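Wsv230 (Shrimp white spot syndrome virus, PDB 2GJ2) is a nonstructural viral protein with a ferredoxin fold that binds cadmium ions and probably acts through metal binding. Local coordinates at residues Phe13-Asp18 with Ser72-Gln77. Sequence-based numbering, arbitrary orientation.
Sequences FLLVGD and STLEIQ
Phe13 and Ile76 meet on the helix-covered face of the ferredoxin fold, where strand 13-16, one of the two inner strands of the four-stranded antiparallel sheet, pairs with 75-78, an edge strand of that sheet within this chain. Ile76 sends CG1 out anti to its backbone N (chi1 -179°), and CD1 at the end of the extended chain lies 3.2 Å from CD1 of Phe13, a very short carbon-carbon approach of doubtful exact length, meeting the ring at a slant on its CG-CD1 side. Leu15 shares this face: its CD2 stands in the plane of the Phe13 ring, at the edge, and also touches Leu74 CD2 at 4.0 Å, the two leucine side chains crossing at an angle. Helix 62-69 packs on Leu15, Leu74 and Ile76, helix 23-27 on Phe13, Leu15 and Leu74. Leu14, Val16, Glu75 and Gln77 point to the other face, where CB of Leu14 and CB of Gln77 lie 4.1 Å apart. Leu14-Gln77 and Val16-Glu75 are hydrogen-bonded pairs flanking the non-hydrogen-bonded pair Leu15-Ile76; Leu14 N reaches Gln77 O at 2.7 Å, nearly straight at 173°. Beyond the ladder the chains stay joined through a side chain. Thr73 OG1, which also hydrogen-bonds Asp71, sits between its own backbone N and carbonyl carbon (chi1 68°) and accepts the backbone N-H of Asp18, N to OG1 3.0 Å.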
loop_
_atom_site.group_PDB
_atom_site.type_symbol
_atom_site.label_atom_id
_atom_site.label_comp_id
_atom_site.label_asym_id
_atom_site.label_seq_id
_atom_site.Cartn_x
_atom_site.Cartn_y
_atom_site.Cartn_z
ATOM N N PHE A 13 -5.723 -6.891 4.165
ATOM C CA PHE A 13 -7.032 -7.411 4.444
ATOM C C PHE A 13 -8.135 -6.376 4.294
ATOM O O PHE A 13 -7.886 -5.176 4.296
ATOM C CB PHE A 13 -7.051 -8.081 5.835
ATOM C CG PHE A 13 -6.484 -7.245 6.952
ATOM C CD1 PHE A 13 -7.329 -6.484 7.771
ATOM C CD2 PHE A 13 -5.120 -7.274 7.240
ATOM C CE1 PHE A 13 -6.825 -5.769 8.873
ATOM C CE2 PHE A 13 -4.609 -6.571 8.327
ATOM C CZ PHE A 13 -5.478 -5.807 9.154
ATOM N N LEU A 14 -9.354 -6.857 4.109
ATOM C CA LEU A 14 -10.502 -5.978 3.983
ATOM C C LEU A 14 -11.210 -5.916 5.334
ATOM O O LEU A 14 -11.270 -6.892 6.092
ATOM C CB LEU A 14 -11.476 -6.491 2.900
ATOM C CG LEU A 14 -10.936 -6.467 1.458
ATOM C CD1 LEU A 14 -11.967 -7.047 0.486
ATOM C CD2 LEU A 14 -10.596 -5.042 1.046
ATOM N N LEU A 15 -11.730 -4.746 5.638
ATOM C CA LEU A 15 -12.456 -4.541 6.868
ATOM C C LEU A 15 -13.850 -4.218 6.390
ATOM O O LEU A 15 -14.018 -3.358 5.526
ATOM C CB LEU A 15 -11.864 -3.358 7.637
ATOM C CG LEU A 15 -10.558 -3.630 8.394
ATOM C CD1 LEU A 15 -10.257 -2.400 9.293
ATOM C CD2 LEU A 15 -10.671 -4.924 9.234
ATOM N N VAL A 16 -14.845 -4.907 6.926
ATOM C CA VAL A 16 -16.218 -4.663 6.509
ATOM C C VAL A 16 -17.102 -4.601 7.730
ATOM O O VAL A 16 -17.092 -5.519 8.537
ATOM C CB VAL A 16 -16.755 -5.795 5.612
ATOM C CG1 VAL A 16 -18.133 -5.455 5.133
ATOM C CG2 VAL A 16 -15.826 -6.018 4.454
ATOM N N GLY A 17 -17.880 -3.533 7.842
ATOM C CA GLY A 17 -18.759 -3.353 8.980
ATOM C C GLY A 17 -19.858 -2.326 8.731
ATOM O O GLY A 17 -19.912 -1.722 7.665
ATOM N N ASP A 18 -20.718 -2.125 9.725
ATOM C CA ASP A 18 -21.836 -1.194 9.613
ATOM C C ASP A 18 -21.602 0.180 10.264
ATOM O O ASP A 18 -22.411 1.092 10.124
ATOM C CB ASP A 18 -23.075 -1.837 10.223
ATOM C CG ASP A 18 -24.345 -1.128 9.829
ATOM O OD1 ASP A 18 -24.628 -1.078 8.611
ATOM O OD2 ASP A 18 -25.050 -0.626 10.730
ATOM N N SER A 72 -19.434 -4.066 16.581
ATOM C CA SER A 72 -19.596 -5.491 16.836
ATOM C C SER A 72 -19.939 -6.279 15.578
ATOM O O SER A 72 -19.980 -7.502 15.619
ATOM C CB SER A 72 -20.683 -5.717 17.894
ATOM O OG SER A 72 -21.990 -5.434 17.388
ATOM N N THR A 73 -20.184 -5.577 14.472
ATOM C CA THR A 73 -20.521 -6.222 13.199
ATOM C C THR A 73 -19.289 -6.382 12.308
ATOM O O THR A 73 -19.344 -7.081 11.307
ATOM C CB THR A 73 -21.568 -5.392 12.378
ATOM O OG1 THR A 73 -20.970 -4.171 11.942
ATOM C CG2 THR A 73 -22.803 -5.043 13.219
ATOM N N LEU A 74 -18.192 -5.729 12.675
ATOM C CA LEU A 74 -16.938 -5.751 11.909
ATOM C C LEU A 74 -16.544 -7.156 11.465
ATOM O O LEU A 74 -16.646 -8.100 12.228
ATOM C CB LEU A 74 -15.809 -5.137 12.763
ATOM C CG LEU A 74 -14.316 -4.998 12.361
ATOM C CD1 LEU A 74 -13.648 -6.368 12.207
ATOM C CD2 LEU A 74 -14.213 -4.244 11.069
ATOM N N GLU A 75 -16.112 -7.286 10.215
ATOM C CA GLU A 75 -15.643 -8.561 9.686
ATOM C C GLU A 75 -14.320 -8.328 8.980
ATOM O O GLU A 75 -14.046 -7.231 8.490
ATOM C CB GLU A 75 -16.630 -9.136 8.671
ATOM C CG GLU A 75 -17.967 -9.568 9.223
ATOM C CD GLU A 75 -17.912 -10.893 9.937
ATOM O OE1 GLU A 75 -17.192 -11.807 9.469
ATOM O OE2 GLU A 75 -18.610 -11.033 10.957
ATOM N N ILE A 76 -13.477 -9.342 8.944
ATOM C CA ILE A 76 -12.224 -9.194 8.237
ATOM C C ILE A 76 -12.076 -10.263 7.168
ATOM O O ILE A 76 -12.441 -11.407 7.363
ATOM C CB ILE A 76 -10.984 -9.267 9.153
ATOM C CG1 ILE A 76 -9.736 -9.075 8.300
ATOM C CG2 ILE A 76 -10.857 -10.620 9.776
ATOM C CD1 ILE A 76 -8.445 -9.195 9.054
ATOM N N GLN A 77 -11.524 -9.859 6.035
ATOM C CA GLN A 77 -11.296 -10.752 4.914
ATOM C C GLN A 77 -9.879 -10.514 4.411
ATOM O O GLN A 77 -9.600 -9.487 3.802
ATOM C CB GLN A 77 -12.309 -10.455 3.791
ATOM C CG GLN A 77 -12.164 -11.311 2.552
ATOM C CD GLN A 77 -12.340 -12.794 2.834
ATOM O OE1 GLN A 77 -13.459 -13.283 2.998
ATOM N NE2 GLN A 77 -11.227 -13.520 2.893
#